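Local coordinates for protein Ufm1-specific protease (PDB 5EJJ) that hydrolyses the peptide bond at the C-terminal glycine of the ubiquitin-like modifier ufm-1, acting as a thiol protease that releases it from its target proteins, at residues M124-V130 against V194-I200; G241-F245 against A263-R267; W407-Y413 against P557-S561; L480-F484 against I502-D506. All blocks are in the same frame, centred on the assembly; numbering follows the deposited sequence.

Interaction 1. Residues M124-V130 against V194-I200; sequences MEGASCV and VPYKDVI
The Y196 ring meets M124 at its edge, a Met-aromatic contact: methyl CE of M124 lies near the ring plane, 3.4 Å from CE1 of Y196, and SD stands 77° off the ring normal. The two side chains cross at about a right angle, and the bend at chi3 (-34°) swings CE round to CE1, beside SD at the same ring edge, while CG of M124 rests 3.8 Å from CG of P195. With an alanine at M124, the Y196 edge would probably lose its sulfur and methyl partners, and a gap would open beside the P195 ring.

From S128 on, the segments form the start of a parallel strand pair, S128 beside V199 and C129 beside I200, within a mixed sheet. S128 N donates to D198 O at 2.9 Å, and I200 N and V130 N carry the bonding onward to S128 O and I200 O. CD1 of I200 reaches CB of A127 at 3.5 Å, and CG1 of V130 touches CG1 of V199. At the start of the pair, S128 OG, held beside its own backbone N, donates back to P195 O at 2.7 Å, in the carbonyl plane and on a lone pair.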
loop_
_atom_site.group_PDB
_atom_site.type_symbol
_atom_site.label_atom_id
_atom_site.label_comp_id
_atom_site.label_asym_id
_atom_site.label_seq_id
_atom_site.Cartn_x
_atom_site.Cartn_y
_atom_site.Cartn_z
ATOM N N MET A 124 -2.504 8.675 8.841
ATOM C CA MET A 124 -2.685 7.280 9.242
ATOM C C MET A 124 -2.778 7.231 10.738
ATOM O O MET A 124 -2.347 8.151 11.421
ATOM C CB MET A 124 -1.539 6.402 8.778
ATOM C CG MET A 124 -1.817 5.801 7.446
ATOM S SD MET A 124 -0.369 5.061 6.724
ATOM C CE MET A 124 0.892 6.189 7.324
ATOM N N GLU A 125 -3.320 6.146 11.256
ATOM C CA GLU A 125 -3.594 6.072 12.671
ATOM C C GLU A 125 -3.890 4.615 12.955
ATOM O O GLU A 125 -4.530 3.956 12.142
ATOM C CB GLU A 125 -4.826 6.907 12.941
ATOM C CG GLU A 125 -4.990 7.363 14.345
ATOM C CD GLU A 125 -6.193 8.284 14.496
ATOM O OE1 GLU A 125 -6.309 9.291 13.732
ATOM O OE2 GLU A 125 -7.036 7.981 15.375
ATOM N N GLY A 126 -3.385 4.096 14.071
ATOM C CA GLY A 126 -3.762 2.771 14.543
ATOM C C GLY A 126 -2.904 1.596 14.104
ATOM O O GLY A 126 -2.076 1.683 13.196
ATOM N N ALA A 127 -3.110 0.472 14.775
ATOM C CA ALA A 127 -2.467 -0.774 14.379
ATOM C C ALA A 127 -3.454 -1.615 13.559
ATOM O O ALA A 127 -4.652 -1.332 13.549
ATOM C CB ALA A 127 -2.000 -1.532 15.609
ATOM N N SER A 128 -2.949 -2.626 12.858
ATOM C CA SER A 128 -3.802 -3.587 12.169
ATOM C C SER A 128 -3.840 -4.913 12.910
ATOM O O SER A 128 -2.811 -5.566 13.009
ATOM C CB SER A 128 -3.273 -3.858 10.765
ATOM O OG SER A 128 -3.546 -2.772 9.908
ATOM N N CYS A 129 -5.009 -5.319 13.415
ATOM C CA CYS A 129 -5.207 -6.697 13.895
ATOM C C CYS A 129 -5.523 -7.616 12.732
ATOM O O CYS A 129 -6.281 -7.236 11.857
ATOM C CB CYS A 129 -6.376 -6.766 14.852
ATOM S SG CYS A 129 -6.225 -5.646 16.211
ATOM N N VAL A 130 -4.985 -8.829 12.727
ATOM C CA VAL A 130 -5.229 -9.728 11.605
ATOM C C VAL A 130 -5.375 -11.201 12.036
ATOM O O VAL A 130 -4.798 -11.621 13.022
ATOM C CB VAL A 130 -4.103 -9.573 10.574
ATOM C CG1 VAL A 130 -2.796 -9.887 11.210
ATOM C CG2 VAL A 130 -4.316 -10.462 9.382
ATOM N N VAL A 194 1.188 2.417 13.091
ATOM C CA VAL A 194 0.664 2.642 11.755
ATOM C C VAL A 194 0.143 1.365 11.081
ATOM O O VAL A 194 0.822 0.342 11.059
ATOM C CB VAL A 194 1.689 3.340 10.838
ATOM C CG1 VAL A 194 1.674 4.822 11.081
ATOM C CG2 VAL A 194 3.075 2.747 11.028
ATOM N N PRO A 195 -1.054 1.441 10.490
ATOM C CA PRO A 195 -1.764 0.292 9.906
ATOM C C PRO A 195 -0.978 -0.589 8.903
ATOM O O PRO A 195 -1.334 -1.760 8.751
ATOM C CB PRO A 195 -2.963 0.950 9.198
ATOM C CG PRO A 195 -2.543 2.374 8.995
ATOM C CD PRO A 195 -1.757 2.702 10.218
ATOM N N TYR A 196 0.044 -0.064 8.228
ATOM C CA TYR A 196 0.691 -0.868 7.187
ATOM C C TYR A 196 1.883 -1.680 7.688
ATOM O O TYR A 196 2.516 -2.380 6.897
ATOM C CB TYR A 196 1.082 -0.034 5.959
ATOM C CG TYR A 196 2.096 1.051 6.260
ATOM C CD1 TYR A 196 1.691 2.290 6.709
ATOM C CD2 TYR A 196 3.456 0.829 6.107
ATOM C CE1 TYR A 196 2.603 3.279 7.005
ATOM C CE2 TYR A 196 4.384 1.823 6.402
ATOM C CZ TYR A 196 3.949 3.050 6.851
ATOM O OH TYR A 196 4.849 4.059 7.151
ATOM N N LYS A 197 2.186 -1.608 8.983
ATOM C CA LYS A 197 3.285 -2.409 9.494
ATOM C C LYS A 197 3.246 -2.712 10.992
ATOM O O LYS A 197 4.033 -3.522 11.476
ATOM C CB LYS A 197 4.632 -1.780 9.124
ATOM C CG LYS A 197 4.900 -0.427 9.785
ATOM C CD LYS A 197 6.280 0.133 9.411
ATOM C CE LYS A 197 7.353 -0.305 10.410
ATOM N NZ LYS A 197 7.250 0.402 11.737
ATOM N N ASP A 198 2.360 -2.085 11.746
ATOM C CA ASP A 198 2.227 -2.492 13.146
ATOM C C ASP A 198 1.041 -3.445 13.304
ATOM O O ASP A 198 -0.120 -3.022 13.321
ATOM C CB ASP A 198 2.145 -1.289 14.086
ATOM C CG ASP A 198 3.287 -0.325 13.867
ATOM O OD1 ASP A 198 4.267 -0.743 13.206
ATOM O OD2 ASP A 198 3.205 0.837 14.327
ATOM N N VAL A 199 1.362 -4.732 13.420
ATOM C CA VAL A 199 0.400 -5.805 13.238
ATOM C C VAL A 199 0.340 -6.710 14.453
ATOM O O VAL A 199 1.339 -7.322 14.787
ATOM C CB VAL A 199 0.828 -6.681 12.062
ATOM C CG1 VAL A 199 -0.130 -7.797 11.868
ATOM C CG2 VAL A 199 0.909 -5.873 10.798
ATOM N N ILE A 200 -0.819 -6.790 15.107
ATOM C CA ILE A 200 -1.089 -7.788 16.144
ATOM C C ILE A 200 -1.819 -9.008 15.530
ATOM O O ILE A 200 -3.020 -8.935 15.233
ATOM C CB ILE A 200 -1.998 -7.194 17.256
ATOM C CG1 ILE A 200 -1.485 -5.840 17.705
ATOM C CG2 ILE A 200 -2.117 -8.114 18.455
ATOM C CD1 ILE A 200 -2.276 -4.702 17.139
#

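Interaction 2. Residues G241-F245 against A263-R267; sequences GEVVF and AFNRR
A263 and V243 form the tight part of this buried contact, where helix 253-280 lies against strand 235-247 at the edge of a mixed sheet. The short axes come within 8.0 Å and run at 135°. CB of A263 fits between CB of F245, 3.6 Å away, and CG1 of V243. That same V243 methyl reaches the helix backbone at F264 N, placed there because CG1 is anti to its own N (chi1 -180°). The other V243 methyl, CG2, comes to the edge of the F264 ring, whose own outside partner is F162, edge-to-face.

Around R267 the fit is looser and polar. Its chain bends at chi2 (-89°) and lies past V243, the two side chains sliding by in opposite directions, and E242 O sits over one face of the guanidinium, 3.5 Å from NE of R267. In the plane, at the edge, a water bridges the two segments: it accepts from R267 NE at 3.0 Å and from V244 N at 2.7 Å. OE1 of E242 is 4.5 Å from NH2 of R267 and well out of the guanidinium plane, so the charges only feel each other; their stronger partners are T292 for E242 and Q305 for R267. No direct hydrogen bond crosses, so apolar packing and one shared water do most of the joining, while the opposite charges probably ease each other's burial.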
loop_
_atom_site.group_PDB
_atom_site.type_symbol
_atom_site.label_atom_id
_atom_site.label_comp_id
_atom_site.label_asym_id
_atom_site.label_seq_id
_atom_site.Cartn_x
_atom_site.Cartn_y
_atom_site.Cartn_z
ATOM N N GLY A 241 -8.605 -16.925 4.174
ATOM C CA GLY A 241 -7.817 -15.727 3.964
ATOM C C GLY A 241 -7.721 -14.782 5.145
ATOM O O GLY A 241 -8.339 -15.023 6.176
ATOM N N GLU A 242 -6.932 -13.714 4.980
ATOM C CA GLU A 242 -6.741 -12.685 5.993
ATOM C C GLU A 242 -8.056 -12.048 6.356
ATOM O O GLU A 242 -8.939 -11.919 5.515
ATOM C CB GLU A 242 -5.883 -11.553 5.442
ATOM C CG GLU A 242 -4.448 -11.891 5.089
ATOM C CD GLU A 242 -3.618 -10.646 4.670
ATOM O OE1 GLU A 242 -4.167 -9.745 3.963
ATOM O OE2 GLU A 242 -2.415 -10.574 5.063
ATOM N N VAL A 243 -8.182 -11.623 7.605
ATOM C CA VAL A 243 -9.186 -10.637 7.958
ATOM C C VAL A 243 -8.521 -9.585 8.844
ATOM O O VAL A 243 -8.049 -9.893 9.937
ATOM C CB VAL A 243 -10.378 -11.256 8.667
ATOM C CG1 VAL A 243 -11.388 -10.199 9.002
ATOM C CG2 VAL A 243 -11.017 -12.300 7.791
ATOM N N VAL A 244 -8.478 -8.343 8.350
ATOM C CA VAL A 244 -7.741 -7.253 8.983
ATOM C C VAL A 244 -8.683 -6.188 9.499
ATOM O O VAL A 244 -9.551 -5.725 8.770
ATOM C CB VAL A 244 -6.821 -6.571 7.989
ATOM C CG1 VAL A 244 -5.954 -5.608 8.711
ATOM C CG2 VAL A 244 -5.987 -7.589 7.263
ATOM N N PHE A 245 -8.519 -5.801 10.762
ATOM C CA PHE A 245 -9.285 -4.693 11.333
ATOM C C PHE A 245 -8.415 -3.777 12.203
ATOM O O PHE A 245 -7.481 -4.242 12.857
ATOM C CB PHE A 245 -10.481 -5.207 12.113
ATOM C CG PHE A 245 -10.135 -6.032 13.325
ATOM C CD1 PHE A 245 -9.887 -7.395 13.210
ATOM C CD2 PHE A 245 -10.120 -5.458 14.596
ATOM C CE1 PHE A 245 -9.610 -8.169 14.339
ATOM C CE2 PHE A 245 -9.834 -6.228 15.732
ATOM C CZ PHE A 245 -9.578 -7.587 15.598
ATOM N N ALA A 263 -15.432 -6.583 10.276
ATOM C CA ALA A 263 -14.312 -6.853 9.392
ATOM C C ALA A 263 -14.540 -8.182 8.675
ATOM O O ALA A 263 -14.472 -8.261 7.435
ATOM C CB ALA A 263 -13.021 -6.868 10.176
ATOM N N PHE A 264 -14.838 -9.213 9.466
ATOM C CA PHE A 264 -15.115 -10.543 8.943
ATOM C C PHE A 264 -16.335 -10.589 8.009
ATOM O O PHE A 264 -16.313 -11.288 6.988
ATOM C CB PHE A 264 -15.310 -11.557 10.076
ATOM C CG PHE A 264 -15.765 -12.882 9.590
ATOM C CD1 PHE A 264 -17.084 -13.246 9.680
ATOM C CD2 PHE A 264 -14.882 -13.738 8.955
ATOM C CE1 PHE A 264 -17.515 -14.474 9.186
ATOM C CE2 PHE A 264 -15.308 -14.960 8.449
ATOM C CZ PHE A 264 -16.620 -15.335 8.571
ATOM N N ASN A 265 -17.397 -9.863 8.359
ATOM C CA ASN A 265 -18.574 -9.860 7.512
ATOM C C ASN A 265 -18.331 -9.193 6.157
ATOM O O ASN A 265 -18.870 -9.640 5.150
ATOM C CB ASN A 265 -19.790 -9.264 8.217
ATOM C CG ASN A 265 -20.208 -10.054 9.460
ATOM O OD1 ASN A 265 -19.773 -11.188 9.684
ATOM N ND2 ASN A 265 -21.062 -9.449 10.274
ATOM N N ARG A 266 -17.491 -8.157 6.115
ATOM C CA ARG A 266 -17.225 -7.455 4.861
ATOM C C ARG A 266 -16.427 -8.321 3.905
ATOM O O ARG A 266 -16.665 -8.326 2.700
ATOM C CB ARG A 266 -16.487 -6.150 5.125
ATOM C CG ARG A 266 -17.317 -5.132 5.868
ATOM C CD ARG A 266 -16.709 -3.781 5.847
ATOM N NE ARG A 266 -17.575 -2.808 6.490
ATOM C CZ ARG A 266 -17.210 -1.562 6.782
ATOM N NH1 ARG A 266 -15.995 -1.128 6.497
ATOM N NH2 ARG A 266 -18.054 -0.744 7.365
ATOM N N ARG A 267 -15.466 -9.055 4.441
ATOM C CA ARG A 267 -14.701 -9.974 3.621
ATOM C C ARG A 267 -15.579 -11.063 3.016
ATOM O O ARG A 267 -15.339 -11.492 1.895
ATOM C CB ARG A 267 -13.614 -10.630 4.459
ATOM C CG ARG A 267 -12.450 -9.764 4.773
ATOM C CD ARG A 267 -11.422 -9.882 3.685
ATOM N NE ARG A 267 -10.283 -9.022 3.971
ATOM C CZ ARG A 267 -9.270 -8.817 3.142
ATOM N NH1 ARG A 267 -9.242 -9.407 1.950
ATOM N NH2 ARG A 267 -8.287 -8.004 3.510
HETATM O O HOH W 1 -9.992 -7.306 6.400
#

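Interaction 3. Residues W407-Y413 against P557-S561; sequences WFILNGY and PQPPS
A Schellman motif ends helix 396-409, and F408 and Y413, whose main chains it joins, both face the proline-rich P557-S561: Y413 N bonds back to F408 O at 2.9 Å, and G412, at a phi of 87°, turns the chain. The opposing segment leaves strand 552-557 in an extended course with no regular structure. The closest pair of CA atoms, Y413 and P559, stays 7.6 Å apart and no hydrogen bond crosses, leaving the joining to rings.

Y413 has CG anti to its carbonyl carbon (chi1 -77°), and its ring receives P559 over one face: CB of P559 lies 4.2 Å from the centroid and 26° off the normal, a CH-pi contact. P560 follows obliquely, its CG 3.7 Å from CD2 of Y413. A serine in place of Y413 would probably leave P559 and P560 without the surface they rest on and open a gap beside the helix end. F408 uses its edge instead, with CE1 3.8 Å from CB of P557 and CE2 near CA of P559, while one of its faces is covered by CE3 of W407, over the ring centre. W407 itself extends to P559, CH2 meeting CG at 4.2 Å. The tryptophan is also bound to the turn that follows it: N411 ND2 stands over one face of the indole and donates to W407 O at 2.8 Å, in the carbonyl plane and on a lone pair.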
loop_
_atom_site.group_PDB
_atom_site.type_symbol
_atom_site.label_atom_id
_atom_site.label_comp_id
_atom_site.label_asym_id
_atom_site.label_seq_id
_atom_site.Cartn_x
_atom_site.Cartn_y
_atom_site.Cartn_z
ATOM N N TRP A 407 12.403 -3.206 -5.359
ATOM C CA TRP A 407 11.485 -2.124 -5.690
ATOM C C TRP A 407 10.566 -2.549 -6.817
ATOM O O TRP A 407 9.398 -2.191 -6.825
ATOM C CB TRP A 407 12.225 -0.846 -6.063
ATOM C CG TRP A 407 11.356 0.328 -6.385
ATOM C CD1 TRP A 407 11.128 1.401 -5.592
ATOM C CD2 TRP A 407 10.627 0.567 -7.601
ATOM N NE1 TRP A 407 10.291 2.294 -6.224
ATOM C CE2 TRP A 407 9.968 1.799 -7.458
ATOM C CE3 TRP A 407 10.459 -0.143 -8.791
ATOM C CZ2 TRP A 407 9.164 2.335 -8.456
ATOM C CZ3 TRP A 407 9.644 0.400 -9.784
ATOM C CH2 TRP A 407 9.017 1.622 -9.609
ATOM N N PHE A 408 11.079 -3.322 -7.766
ATOM C CA PHE A 408 10.252 -3.745 -8.897
ATOM C C PHE A 408 9.168 -4.797 -8.558
ATOM O O PHE A 408 8.129 -4.867 -9.239
ATOM C CB PHE A 408 11.115 -4.153 -10.103
ATOM C CG PHE A 408 11.568 -2.984 -10.940
ATOM C CD1 PHE A 408 12.796 -2.378 -10.703
ATOM C CD2 PHE A 408 10.752 -2.477 -11.951
ATOM C CE1 PHE A 408 13.201 -1.291 -11.463
ATOM C CE2 PHE A 408 11.148 -1.384 -12.717
ATOM C CZ PHE A 408 12.371 -0.788 -12.470
ATOM N N ILE A 409 9.379 -5.602 -7.521
ATOM C CA ILE A 409 8.288 -6.469 -7.114
ATOM C C ILE A 409 7.310 -5.712 -6.222
ATOM O O ILE A 409 6.107 -5.652 -6.513
ATOM C CB ILE A 409 8.739 -7.825 -6.525
ATOM C CG1 ILE A 409 9.789 -7.654 -5.443
ATOM C CG2 ILE A 409 9.344 -8.704 -7.623
ATOM C CD1 ILE A 409 10.753 -8.861 -5.377
ATOM N N LEU A 410 7.829 -5.051 -5.192
ATOM C CA LEU A 410 6.982 -4.282 -4.277
ATOM C C LEU A 410 6.157 -3.189 -4.961
ATOM O O LEU A 410 5.358 -2.514 -4.306
ATOM C CB LEU A 410 7.813 -3.682 -3.147
ATOM C CG LEU A 410 7.895 -4.594 -1.922
ATOM C CD1 LEU A 410 8.164 -6.014 -2.342
ATOM C CD2 LEU A 410 8.954 -4.148 -0.937
ATOM N N ASN A 411 6.340 -3.018 -6.271
ATOM C CA ASN A 411 5.635 -1.982 -7.014
ATOM C C ASN A 411 4.806 -2.526 -8.158
ATOM O O ASN A 411 4.180 -1.759 -8.903
ATOM C CB ASN A 411 6.592 -0.895 -7.471
ATOM C CG ASN A 411 6.946 0.065 -6.339
ATOM O OD1 ASN A 411 6.398 1.171 -6.248
ATOM N ND2 ASN A 411 7.838 -0.370 -5.447
ATOM N N GLY A 412 4.790 -3.859 -8.262
ATOM C CA GLY A 412 3.873 -4.582 -9.135
ATOM C C GLY A 412 4.350 -4.760 -10.560
ATOM O O GLY A 412 3.546 -4.857 -11.498
ATOM N N TYR A 413 5.670 -4.814 -10.729
ATOM C CA TYR A 413 6.252 -4.820 -12.066
ATOM C C TYR A 413 6.752 -6.208 -12.453
ATOM O O TYR A 413 6.758 -6.557 -13.636
ATOM C CB TYR A 413 7.321 -3.738 -12.191
ATOM C CG TYR A 413 6.740 -2.343 -12.349
ATOM C CD1 TYR A 413 6.944 -1.362 -11.379
ATOM C CD2 TYR A 413 5.980 -2.004 -13.464
ATOM C CE1 TYR A 413 6.427 -0.077 -11.525
ATOM C CE2 TYR A 413 5.456 -0.729 -13.620
ATOM C CZ TYR A 413 5.679 0.233 -12.645
ATOM O OH TYR A 413 5.160 1.511 -12.783
ATOM N N PRO A 557 16.984 3.189 -13.196
ATOM C CA PRO A 557 16.042 2.204 -13.740
ATOM C C PRO A 557 14.738 2.816 -14.234
ATOM O O PRO A 557 14.167 3.689 -13.575
ATOM C CB PRO A 557 15.808 1.272 -12.555
ATOM C CG PRO A 557 17.062 1.408 -11.716
ATOM C CD PRO A 557 17.391 2.857 -11.821
ATOM N N GLN A 558 14.289 2.382 -15.404
ATOM C CA GLN A 558 13.043 2.897 -15.966
ATOM C C GLN A 558 11.968 1.824 -15.877
ATOM O O GLN A 558 12.157 0.697 -16.339
ATOM C CB GLN A 558 13.213 3.316 -17.435
ATOM C CG GLN A 558 14.457 4.140 -17.752
ATOM C CD GLN A 558 14.358 5.581 -17.278
ATOM O OE1 GLN A 558 13.678 6.407 -17.893
ATOM N NE2 GLN A 558 15.046 5.889 -16.185
ATOM N N PRO A 559 10.822 2.169 -15.287
ATOM C CA PRO A 559 9.723 1.207 -15.187
ATOM C C PRO A 559 8.942 1.194 -16.493
ATOM O O PRO A 559 8.850 2.240 -17.157
ATOM C CB PRO A 559 8.851 1.789 -14.065
ATOM C CG PRO A 559 9.625 2.971 -13.509
ATOM C CD PRO A 559 10.494 3.438 -14.624
ATOM N N PRO A 560 8.384 0.029 -16.861
ATOM C CA PRO A 560 7.622 -0.124 -18.110
ATOM C C PRO A 560 6.377 0.748 -18.106
ATOM O O PRO A 560 6.169 1.463 -17.126
ATOM C CB PRO A 560 7.276 -1.614 -18.155
ATOM C CG PRO A 560 7.625 -2.152 -16.799
ATOM C CD PRO A 560 8.620 -1.250 -16.174
ATOM N N SER A 561 5.571 0.706 -19.166
ATOM C CA SER A 561 4.501 1.696 -19.314
ATOM C C SER A 561 3.062 1.197 -19.174
ATOM O O SER A 561 2.132 2.011 -19.183
ATOM C CB SER A 561 4.659 2.481 -20.614
ATOM O OG SER A 561 5.699 3.430 -20.494
#

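Interaction 4. Residues L480-F484 against I502-D506; sequences LARHF and ILGVD
F484 has CG anti to its carbonyl carbon (chi1 -74°), which drives its ring from the last turn of helix 477-484 into the backbone of strand 499-507, and L480, with CG anti to its backbone N (chi1 -165°), sends CD2 toward the same strand one turn earlier. The F484 ring meets main chain on several sides. I502 O lies at its edge, near the plane; L503 O lies over one face, 3.5 Å above the plane and offset toward the rim. CE2 of F484 comes 3.5 Å from CA of G504.

Aliphatic groups complete the fit. CG2 of I502 packs 3.8 Å from CZ of F484, CD2 of L480 is 3.9 Å from CG1 of V505, and CG2 of V505 sits 4.0 Å from CB of A481. I502 and V505, three residues apart, both point to the helix; L503 and G504 between them both bond to L517 of the neighbouring strand, consistent with a beta bulge. Nothing polar bonds across the pair, and the short axes run 8.4 Å apart at 120°. L503 points the other way, its side chain about 9 Å from that of D520, an active-site residue by similarity. A helix laid across an antiparallel sheet, here behind the catalytic side of strand 499-507, suits the papain-like fold of clan CA, to which this C78 peptidase belongs.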
loop_
_atom_site.group_PDB
_atom_site.type_symbol
_atom_site.label_atom_id
_atom_site.label_comp_id
_atom_site.label_asym_id
_atom_site.label_seq_id
_atom_site.Cartn_x
_atom_site.Cartn_y
_atom_site.Cartn_z
ATOM N N LEU A 480 18.656 14.492 -11.540
ATOM C CA LEU A 480 18.524 13.437 -10.533
ATOM C C LEU A 480 17.238 13.599 -9.702
ATOM O O LEU A 480 16.598 12.608 -9.327
ATOM C CB LEU A 480 19.754 13.405 -9.617
ATOM C CG LEU A 480 19.931 12.147 -8.757
ATOM C CD1 LEU A 480 20.191 10.923 -9.629
ATOM C CD2 LEU A 480 21.032 12.305 -7.717
ATOM N N ALA A 481 16.872 14.849 -9.410
ATOM C CA ALA A 481 15.574 15.161 -8.805
ATOM C C ALA A 481 14.459 14.844 -9.798
ATOM O O ALA A 481 13.460 14.216 -9.455
ATOM C CB ALA A 481 15.511 16.621 -8.396
ATOM N N ARG A 482 14.653 15.281 -11.037
ATOM C CA ARG A 482 13.723 15.003 -12.117
ATOM C C ARG A 482 13.454 13.508 -12.240
ATOM O O ARG A 482 12.343 13.100 -12.579
ATOM C CB ARG A 482 14.287 15.531 -13.433
ATOM C CG ARG A 482 13.392 15.283 -14.625
ATOM C CD ARG A 482 12.639 16.541 -15.003
ATOM N NE ARG A 482 11.441 16.240 -15.784
ATOM C CZ ARG A 482 10.208 16.218 -15.286
ATOM N NH1 ARG A 482 9.996 16.488 -13.998
ATOM N NH2 ARG A 482 9.183 15.930 -16.079
ATOM N N HIS A 483 14.474 12.692 -11.976
ATOM C CA HIS A 483 14.313 11.239 -12.033
ATOM C C HIS A 483 13.312 10.790 -10.998
ATOM O O HIS A 483 12.268 10.228 -11.339
ATOM C CB HIS A 483 15.638 10.503 -11.790
ATOM C CG HIS A 483 15.472 9.034 -11.527
ATOM N ND1 HIS A 483 15.071 8.138 -12.500
ATOM C CD2 HIS A 483 15.645 8.307 -10.395
ATOM C CE1 HIS A 483 15.002 6.927 -11.976
ATOM N NE2 HIS A 483 15.349 7.001 -10.702
ATOM N N PHE A 484 13.646 11.045 -9.735
ATOM C CA PHE A 484 12.798 10.665 -8.605
ATOM C C PHE A 484 11.333 11.130 -8.710
ATOM O O PHE A 484 10.432 10.447 -8.235
ATOM C CB PHE A 484 13.407 11.177 -7.309
ATOM C CG PHE A 484 14.602 10.406 -6.852
ATOM C CD1 PHE A 484 14.568 9.032 -6.772
ATOM C CD2 PHE A 484 15.759 11.062 -6.476
ATOM C CE1 PHE A 484 15.675 8.324 -6.333
ATOM C CE2 PHE A 484 16.863 10.362 -6.033
ATOM C CZ PHE A 484 16.820 8.998 -5.961
ATOM N N ILE A 502 20.972 5.585 -4.050
ATOM C CA ILE A 502 20.441 6.912 -3.740
ATOM C C ILE A 502 18.905 6.932 -3.746
ATOM O O ILE A 502 18.261 6.661 -4.764
ATOM C CB ILE A 502 20.990 7.995 -4.694
ATOM C CG1 ILE A 502 22.486 8.201 -4.463
ATOM C CG2 ILE A 502 20.260 9.320 -4.493
ATOM C CD1 ILE A 502 23.115 9.224 -5.404
ATOM N N LEU A 503 18.329 7.257 -2.593
ATOM C CA LEU A 503 16.884 7.239 -2.402
ATOM C C LEU A 503 16.227 8.602 -2.593
ATOM O O LEU A 503 15.030 8.686 -2.852
ATOM C CB LEU A 503 16.556 6.693 -1.017
ATOM C CG LEU A 503 17.007 5.246 -0.860
ATOM C CD1 LEU A 503 16.746 4.760 0.541
ATOM C CD2 LEU A 503 16.299 4.385 -1.877
ATOM N N GLY A 504 17.002 9.668 -2.462
ATOM C CA GLY A 504 16.446 10.994 -2.631
ATOM C C GLY A 504 17.453 12.112 -2.496
ATOM O O GLY A 504 18.605 11.902 -2.113
ATOM N N VAL A 505 17.001 13.316 -2.818
ATOM C CA VAL A 505 17.833 14.501 -2.738
ATOM C C VAL A 505 17.206 15.580 -1.812
ATOM O O VAL A 505 16.019 15.519 -1.489
ATOM C CB VAL A 505 18.130 15.029 -4.155
ATOM C CG1 VAL A 505 19.064 14.081 -4.863
ATOM C CG2 VAL A 505 16.856 15.159 -4.951
ATOM N N ASP A 506 18.021 16.532 -1.356
ATOM C CA ASP A 506 17.566 17.651 -0.524
ATOM C C ASP A 506 18.104 18.937 -1.159
ATOM O O ASP A 506 19.139 19.454 -0.748
ATOM C CB ASP A 506 18.102 17.502 0.910
ATOM C CG ASP A 506 17.280 18.276 1.947
ATOM O OD1 ASP A 506 17.401 17.969 3.168
ATOM O OD2 ASP A 506 16.516 19.180 1.535
#

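In the fold
Interactions 1 and 2 belong to one mixed sheet and touch: strand 127-139 is shared, between 199-205 and 235-247, with C129 N probably bonded to F245 O at 2.8 Å. Interactions 3 and 4 lie in the peptidase part, centres about 17 Å apart, and meet where P557 O packs on CE1 of H483 at 3.7 Å. Nearest atoms of interactions 1 and 3 are about 10 Å apart, centres of 2 and 4 about 38 Å. The side chains of L503 and I502 in interaction 4 lie about 9 and 12 Å from those of D520 and H522 respectively, inferred active-site residues; interaction 3 lies at the far end of the helix starting at C396, the inferred nucleophile.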